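Long-range contact in lactate racemase (Thermoanaerobacterium thermosaccharolyticum, PDB 2YJG), which interconverts the D- and L-isomers of lactate with a nickel pincer cofactor derived from nicotinic acid mononucleotide: residues A[5-17]-A[280-292]. Residues are numbered along the deposited sequence; the frame is centred on the assembly and turned at random.
Sequences EIPYGKSKLAFDL and VITSNGGYPLDQN
With CG set between its own N and carbonyl carbon (chi1 77°), Asp290 turns its carboxylate to Gly9, while Tyr287 has CG opposite its backbone N (chi1 160°), which lays its ring alongside the extended chain of Lys10. Gly9 N donates to the syn lone pair of Asp290 OD2 at 2.9 Å, nearly straight at 172°; OD2 also accepts from Glu318 N. Gly9 O accepts from Tyr287 N at 2.7 Å, so both polar backbone atoms of this glycine, in the type II' turn of the hairpin, are gripped by the 285-290 loop. Lys10 CE lies 3.7 Å from Tyr287 CE1 over one ring face, in a CH-pi contact joined by a longer cation-pi approach of NZ; Pro288 CB covers the opposite face. A water bridges Pro7 O, Gly286 N and Asp290 OD2. An alanine in place of Asp290 would probably leave Gly9 N and Glu318 N without their shared acceptor. Further along the hairpin, Ile6 CG2 packs 3.6 Å from Ser283 CB, and Ile281 CD1 meets Phe15 CE2. The N-terminal hairpin is thereby joined to strand 279-283 of the distant parallel sheet and the loop after it, with helix 395-405 and strands 311-316 and 412-415 completing the apolar surroundings.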
ATOM      1  N   GLU A   5      28.596 -29.980  -2.213  1.00 22.94           N
ATOM      2  CA  GLU A   5      28.257 -28.599  -1.965  1.00 22.87           C
ATOM      3  C   GLU A   5      27.058 -28.580  -1.003  1.00 21.51           C
ATOM      4  O   GLU A   5      26.026 -29.193  -1.281  1.00 19.95           O
ATOM      5  CB  GLU A   5      27.903 -27.842  -3.220  1.00 23.84           C
ATOM      6  CG  GLU A   5      29.072 -27.500  -4.147  1.00 28.50           C
ATOM      7  CD  GLU A   5      28.728 -26.367  -5.135  1.00 36.75           C
ATOM      8  OE1 GLU A   5      27.528 -26.011  -5.278  1.00 40.44           O
ATOM      9  OE2 GLU A   5      29.670 -25.818  -5.751  1.00 42.64           O
ATOM     10  N   ILE A   6      27.258 -27.903   0.122  1.00 20.04           N
ATOM     11  CA  ILE A   6      26.294 -27.807   1.261  1.00 20.59           C
ATOM     12  C   ILE A   6      25.898 -26.330   1.446  1.00 19.97           C
ATOM     13  O   ILE A   6      26.763 -25.490   1.704  1.00 22.70           O
ATOM     14  CB  ILE A   6      26.994 -28.327   2.518  1.00 20.20           C
ATOM     15  CG1 ILE A   6      27.429 -29.795   2.277  1.00 21.57           C
ATOM     16  CG2 ILE A   6      26.181 -28.216   3.788  1.00 19.76           C
ATOM     17  CD1 ILE A   6      26.332 -30.774   2.206  1.00 18.28           C
ATOM     18  N   PRO A   7      24.635 -26.004   1.244  1.00 18.52           N
ATOM     19  CA  PRO A   7      24.035 -24.688   1.355  1.00 18.47           C
ATOM     20  C   PRO A   7      24.293 -24.157   2.741  1.00 17.09           C
ATOM     21  O   PRO A   7      24.218 -24.902   3.705  1.00 15.00           O
ATOM     22  CB  PRO A   7      22.569 -24.969   1.174  1.00 20.59           C
ATOM     23  CG  PRO A   7      22.505 -26.273   0.543  1.00 19.96           C
ATOM     24  CD  PRO A   7      23.690 -26.997   0.732  1.00 18.38           C
ATOM     25  N   TYR A   8      24.650 -22.888   2.832  1.00 16.10           N
ATOM     26  CA  TYR A   8      25.128 -22.293   4.095  1.00 15.76           C
ATOM     27  C   TYR A   8      25.135 -20.796   3.907  1.00 15.80           C
ATOM     28  O   TYR A   8      25.916 -20.261   3.091  1.00 14.87           O
ATOM     29  CB  TYR A   8      26.547 -22.779   4.435  1.00 15.38           C
ATOM     30  CG  TYR A   8      27.082 -22.256   5.758  1.00 16.04           C
ATOM     31  CD1 TYR A   8      27.754 -21.036   5.850  1.00 15.13           C
ATOM     32  CD2 TYR A   8      26.867 -22.957   6.935  1.00 15.98           C
ATOM     33  CE1 TYR A   8      28.169 -20.529   7.102  1.00 17.44           C
ATOM     34  CE2 TYR A   8      27.319 -22.469   8.180  1.00 14.23           C
ATOM     35  CZ  TYR A   8      28.008 -21.283   8.249  1.00 17.31           C
ATOM     36  OH  TYR A   8      28.460 -20.810   9.485  1.00 16.90           O
ATOM     37  N   GLY A   9      24.248 -20.120   4.627  1.00 15.29           N
ATOM     38  CA  GLY A   9      24.162 -18.716   4.565  1.00 15.49           C
ATOM     39  C   GLY A   9      23.927 -18.312   3.132  1.00 17.40           C
ATOM     40  O   GLY A   9      23.053 -18.878   2.482  1.00 15.77           O
ATOM     41  N   LYS A  10      24.665 -17.305   2.681  1.00 17.18           N
ATOM     42  CA  LYS A  10      24.537 -16.822   1.342  1.00 20.66           C
ATOM     43  C   LYS A  10      25.504 -17.465   0.349  1.00 22.67           C
ATOM     44  O   LYS A  10      25.615 -17.020  -0.796  1.00 23.84           O
ATOM     45  CB  LYS A  10      24.643 -15.290   1.330  1.00 21.78           C
ATOM     46  CG  LYS A  10      23.408 -14.617   1.880  1.00 26.03           C
ATOM     47  CD  LYS A  10      23.273 -13.180   1.412  1.00 29.04           C
ATOM     48  CE  LYS A  10      22.005 -12.477   2.046  1.00 31.39           C
ATOM     49  NZ  LYS A  10      22.172 -10.970   2.212  1.00 30.72           N
ATOM     50  N   SER A  11      26.105 -18.569   0.756  1.00 25.04           N
ATOM     51  CA  SER A  11      27.070 -19.292  -0.027  1.00 26.71           C
ATOM     52  C   SER A  11      26.773 -20.781   0.024  1.00 27.24           C
ATOM     53  O   SER A  11      25.679 -21.239   0.454  1.00 27.47           O
ATOM     54  CB  SER A  11      28.425 -19.068   0.596  1.00 27.06           C
ATOM     55  OG  SER A  11      29.005 -17.895   0.100  1.00 29.60           O
ATOM     56  N   LYS A  12      27.770 -21.552  -0.374  1.00 27.15           N
ATOM     57  CA  LYS A  12      27.764 -22.956  -0.092  1.00 28.03           C
ATOM     58  C   LYS A  12      29.086 -23.274   0.550  1.00 27.11           C
ATOM     59  O   LYS A  12      30.088 -22.555   0.321  1.00 27.40           O
ATOM     60  CB  LYS A  12      27.529 -23.777  -1.366  1.00 28.63           C
ATOM     61  CG  LYS A  12      26.338 -23.307  -2.196  1.00 33.57           C
ATOM     62  CD  LYS A  12      25.402 -24.460  -2.646  1.00 36.64           C
ATOM     63  CE  LYS A  12      23.902 -24.052  -2.694  1.00 37.71           C
ATOM     64  NZ  LYS A  12      23.479 -23.413  -3.986  1.00 39.84           N
ATOM     65  N   LEU A  13      29.109 -24.306   1.363  1.00 25.38           N
ATOM     66  CA  LEU A  13      30.377 -24.867   1.779  1.00 25.64           C
ATOM     67  C   LEU A  13      30.752 -25.981   0.824  1.00 27.07           C
ATOM     68  O   LEU A  13      29.886 -26.753   0.424  1.00 27.92           O
ATOM     69  CB  LEU A  13      30.337 -25.362   3.217  1.00 24.37           C
ATOM     70  CG  LEU A  13      29.716 -24.358   4.194  1.00 24.50           C
ATOM     71  CD1 LEU A  13      29.595 -24.964   5.544  1.00 17.53           C
ATOM     72  CD2 LEU A  13      30.523 -23.050   4.230  1.00 24.16           C
ATOM     73  N   ALA A  14      32.049 -26.025   0.472  1.00 28.36           N
ATOM     74  CA  ALA A  14      32.669 -27.090  -0.329  1.00 28.45           C
ATOM     75  C   ALA A  14      33.447 -27.996   0.582  1.00 28.83           C
ATOM     76  O   ALA A  14      34.292 -27.575   1.429  1.00 28.05           O
ATOM     77  CB  ALA A  14      33.584 -26.512  -1.444  1.00 29.67           C
ATOM     78  N   PHE A  15      33.109 -29.271   0.464  1.00 28.70           N
ATOM     79  CA  PHE A  15      33.691 -30.256   1.309  1.00 29.11           C
ATOM     80  C   PHE A  15      34.059 -31.440   0.458  1.00 28.36           C
ATOM     81  O   PHE A  15      33.196 -31.989  -0.208  1.00 27.11           O
ATOM     82  CB  PHE A  15      32.667 -30.681   2.337  1.00 29.94           C
ATOM     83  CG  PHE A  15      33.225 -31.518   3.427  1.00 32.54           C
ATOM     84  CD1 PHE A  15      34.443 -31.182   4.031  1.00 37.90           C
ATOM     85  CD2 PHE A  15      32.529 -32.630   3.886  1.00 35.86           C
ATOM     86  CE1 PHE A  15      34.972 -31.947   5.056  1.00 37.65           C
ATOM     87  CE2 PHE A  15      33.039 -33.392   4.922  1.00 36.20           C
ATOM     88  CZ  PHE A  15      34.263 -33.047   5.509  1.00 37.90           C
ATOM     89  N   ASP A  16      35.320 -31.838   0.522  1.00 28.76           N
ATOM     90  CA  ASP A  16      35.760 -33.075  -0.123  1.00 28.96           C
ATOM     91  C   ASP A  16      35.631 -34.212   0.840  1.00 27.11           C
ATOM     92  O   ASP A  16      36.370 -34.249   1.812  1.00 28.57           O
ATOM     93  CB  ASP A  16      37.210 -32.930  -0.515  1.00 30.24           C
ATOM     94  CG  ASP A  16      37.638 -33.951  -1.510  1.00 33.94           C
ATOM     95  OD1 ASP A  16      36.912 -34.948  -1.669  1.00 36.94           O
ATOM     96  OD2 ASP A  16      38.721 -33.745  -2.117  1.00 41.26           O
ATOM     97  N   LEU A  17      34.697 -35.133   0.601  1.00 25.04           N
ATOM     98  CA  LEU A  17      34.498 -36.277   1.496  1.00 23.77           C
ATOM     99  C   LEU A  17      34.777 -37.572   0.714  1.00 22.90           C
ATOM    100  O   LEU A  17      34.098 -37.822  -0.292  1.00 22.62           O
ATOM    101  CB  LEU A  17      33.046 -36.329   1.999  1.00 23.79           C
ATOM    102  CG  LEU A  17      32.693 -37.444   2.955  1.00 21.94           C
ATOM    103  CD1 LEU A  17      33.588 -37.519   4.229  1.00 21.08           C
ATOM    104  CD2 LEU A  17      31.177 -37.230   3.278  1.00 20.57           C
ATOM    105  N   VAL A 280      25.518 -38.455  10.014  1.00 13.32           N
ATOM    106  CA  VAL A 280      24.823 -37.789   8.963  1.00 14.70           C
ATOM    107  C   VAL A 280      25.399 -36.378   8.861  1.00 14.21           C
ATOM    108  O   VAL A 280      25.638 -35.736   9.900  1.00 14.62           O
ATOM    109  CB  VAL A 280      23.328 -37.673   9.302  1.00 13.62           C
ATOM    110  CG1 VAL A 280      22.639 -36.946   8.236  1.00 14.65           C
ATOM    111  CG2 VAL A 280      22.665 -39.055   9.594  1.00 15.99           C
ATOM    112  N   ILE A 281      25.604 -35.882   7.638  1.00 13.75           N
ATOM    113  CA  ILE A 281      25.923 -34.479   7.350  1.00 14.42           C
ATOM    114  C   ILE A 281      24.791 -33.860   6.604  1.00 14.10           C
ATOM    115  O   ILE A 281      24.335 -34.392   5.578  1.00 13.96           O
ATOM    116  CB  ILE A 281      27.196 -34.299   6.485  1.00 13.89           C
ATOM    117  CG1 ILE A 281      28.392 -34.808   7.275  1.00 17.10           C
ATOM    118  CG2 ILE A 281      27.291 -32.846   6.021  1.00 13.92           C
ATOM    119  CD1 ILE A 281      29.750 -34.784   6.486  1.00 17.89           C
ATOM    120  N   THR A 282      24.257 -32.772   7.140  1.00 13.24           N
ATOM    121  CA  THR A 282      23.170 -32.074   6.444  1.00 13.33           C
ATOM    122  C   THR A 282      23.260 -30.535   6.654  1.00 14.63           C
ATOM    123  O   THR A 282      24.278 -30.031   7.171  1.00 14.39           O
ATOM    124  CB  THR A 282      21.817 -32.644   6.872  1.00 14.57           C
ATOM    125  OG1 THR A 282      20.796 -32.225   5.970  1.00 14.21           O
ATOM    126  CG2 THR A 282      21.490 -32.255   8.362  1.00 11.60           C
ATOM    127  N   SER A 283      22.272 -29.823   6.132  1.00 12.62           N
ATOM    128  CA  SER A 283      22.238 -28.354   6.224  1.00 12.88           C
ATOM    129  C   SER A 283      20.819 -27.895   6.424  1.00 12.99           C
ATOM    130  O   SER A 283      19.883 -28.690   6.382  1.00 13.54           O
ATOM    131  CB  SER A 283      22.786 -27.703   4.960  1.00 12.70           C
ATOM    132  OG  SER A 283      21.794 -27.607   4.001  1.00 13.85           O
ATOM    133  N   ASN A 284      20.631 -26.618   6.694  1.00 12.92           N
ATOM    134  CA  ASN A 284      19.271 -26.109   6.741  1.00 14.08           C
ATOM    135  C   ASN A 284      18.914 -25.287   5.535  1.00 14.59           C
ATOM    136  O   ASN A 284      18.204 -24.325   5.712  1.00 14.83           O
ATOM    137  CB  ASN A 284      18.983 -25.257   7.963  1.00 13.56           C
ATOM    138  CG  ASN A 284      17.649 -25.617   8.608  1.00 13.59           C
ATOM    139  OD1 ASN A 284      17.431 -26.773   8.878  1.00 12.08           O
ATOM    140  ND2 ASN A 284      16.726 -24.634   8.771  1.00 13.27           N
ATOM    141  N   GLY A 285      19.424 -25.648   4.352  1.00 14.71           N
ATOM    142  CA  GLY A 285      18.966 -25.051   3.103  1.00 14.95           C
ATOM    143  C   GLY A 285      19.502 -23.672   2.737  1.00 15.59           C
ATOM    144  O   GLY A 285      19.017 -23.064   1.791  1.00 16.76           O
ATOM    145  N   GLY A 286      20.487 -23.157   3.460  1.00 15.70           N
ATOM    146  CA  GLY A 286      21.045 -21.840   3.174  1.00 16.33           C
ATOM    147  C   GLY A 286      20.153 -20.693   3.647  1.00 17.48           C
ATOM    148  O   GLY A 286      19.084 -20.911   4.201  1.00 16.68           O
ATOM    149  N   TYR A 287      20.605 -19.456   3.474  1.00 20.60           N
ATOM    150  CA  TYR A 287      19.791 -18.290   3.847  1.00 22.45           C
ATOM    151  C   TYR A 287      18.639 -18.091   2.845  1.00 22.66           C
ATOM    152  O   TYR A 287      18.766 -18.340   1.618  1.00 24.04           O
ATOM    153  CB  TYR A 287      20.696 -17.037   4.088  1.00 25.23           C
ATOM    154  CG  TYR A 287      19.947 -15.721   3.989  1.00 27.09           C
ATOM    155  CD1 TYR A 287      19.436 -15.333   2.761  1.00 31.65           C
ATOM    156  CD2 TYR A 287      19.688 -14.934   5.104  1.00 34.42           C
ATOM    157  CE1 TYR A 287      18.743 -14.172   2.596  1.00 37.61           C
ATOM    158  CE2 TYR A 287      18.941 -13.726   4.957  1.00 34.29           C
ATOM    159  CZ  TYR A 287      18.491 -13.373   3.674  1.00 36.43           C
ATOM    160  OH  TYR A 287      17.745 -12.241   3.367  1.00 40.15           O
ATOM    161  N   PRO A 288      17.457 -17.700   3.349  1.00 23.03           N
ATOM    162  CA  PRO A 288      17.019 -17.365   4.708  1.00 22.58           C
ATOM    163  C   PRO A 288      16.602 -18.579   5.574  1.00 20.93           C
ATOM    164  O   PRO A 288      16.343 -18.456   6.803  1.00 23.66           O
ATOM    165  CB  PRO A 288      15.819 -16.468   4.448  1.00 23.90           C
ATOM    166  CG  PRO A 288      15.267 -16.947   3.123  1.00 23.80           C
ATOM    167  CD  PRO A 288      16.398 -17.461   2.343  1.00 24.18           C
ATOM    168  N   LEU A 289      16.623 -19.771   4.990  1.00 17.36           N
ATOM    169  CA  LEU A 289      16.098 -20.930   5.720  1.00 16.32           C
ATOM    170  C   LEU A 289      16.941 -21.322   6.935  1.00 14.32           C
ATOM    171  O   LEU A 289      16.433 -21.965   7.842  1.00 10.65           O
ATOM    172  CB  LEU A 289      15.947 -22.105   4.780  1.00 16.90           C
ATOM    173  CG  LEU A 289      15.180 -21.788   3.487  1.00 17.61           C
ATOM    174  CD1 LEU A 289      15.120 -23.000   2.573  1.00 20.44           C
ATOM    175  CD2 LEU A 289      13.831 -21.283   3.860  1.00 21.05           C
ATOM    176  N   ASP A 290      18.212 -20.926   6.939  1.00 11.09           N
ATOM    177  CA  ASP A 290      19.142 -21.261   8.043  1.00 11.87           C
ATOM    178  C   ASP A 290      19.504 -20.072   8.916  1.00 13.84           C
ATOM    179  O   ASP A 290      20.580 -20.039   9.508  1.00 13.57           O
ATOM    180  CB  ASP A 290      20.410 -22.002   7.519  1.00 10.82           C
ATOM    181  CG  ASP A 290      21.449 -21.064   6.840  1.00 15.17           C
ATOM    182  OD1 ASP A 290      21.155 -19.896   6.524  1.00 17.82           O
ATOM    183  OD2 ASP A 290      22.573 -21.514   6.591  1.00 11.79           O
ATOM    184  N   GLN A 291      18.556 -19.147   9.079  1.00 13.47           N
ATOM    185  CA  GLN A 291      18.877 -17.869   9.726  1.00 14.98           C
ATOM    186  C   GLN A 291      19.000 -17.925  11.234  1.00 13.45           C
ATOM    187  O   GLN A 291      19.539 -17.006  11.843  1.00 14.43           O
ATOM    188  CB  GLN A 291      17.929 -16.732   9.308  1.00 15.10           C
ATOM    189  CG  GLN A 291      16.524 -16.917   9.607  1.00 21.71           C
ATOM    190  CD  GLN A 291      15.583 -15.862   8.987  1.00 30.94           C
ATOM    191  OE1 GLN A 291      14.366 -15.973   9.156  1.00 38.74           O
ATOM    192  NE2 GLN A 291      16.120 -14.874   8.282  1.00 34.18           N
ATOM    193  N   ASN A 292      18.541 -18.992  11.843  1.00 11.77           N
ATOM    194  CA  ASN A 292      18.651 -19.144  13.302  1.00 11.86           C
ATOM    195  C   ASN A 292      18.560 -20.599  13.711  1.00 11.16           C
ATOM    196  O   ASN A 292      18.119 -21.453  12.911  1.00 10.87           O
ATOM    197  CB  ASN A 292      17.612 -18.237  14.009  1.00 11.01           C
ATOM    198  CG  ASN A 292      16.206 -18.577  13.665  1.00 13.32           C
ATOM    199  OD1 ASN A 292      15.843 -19.752  13.715  1.00 14.20           O
ATOM    200  ND2 ASN A 292      15.383 -17.572  13.288  1.00 16.77           N
TER
HETATM  201  O   HOH W   1      22.037 -24.006   5.642  1.00 12.11           O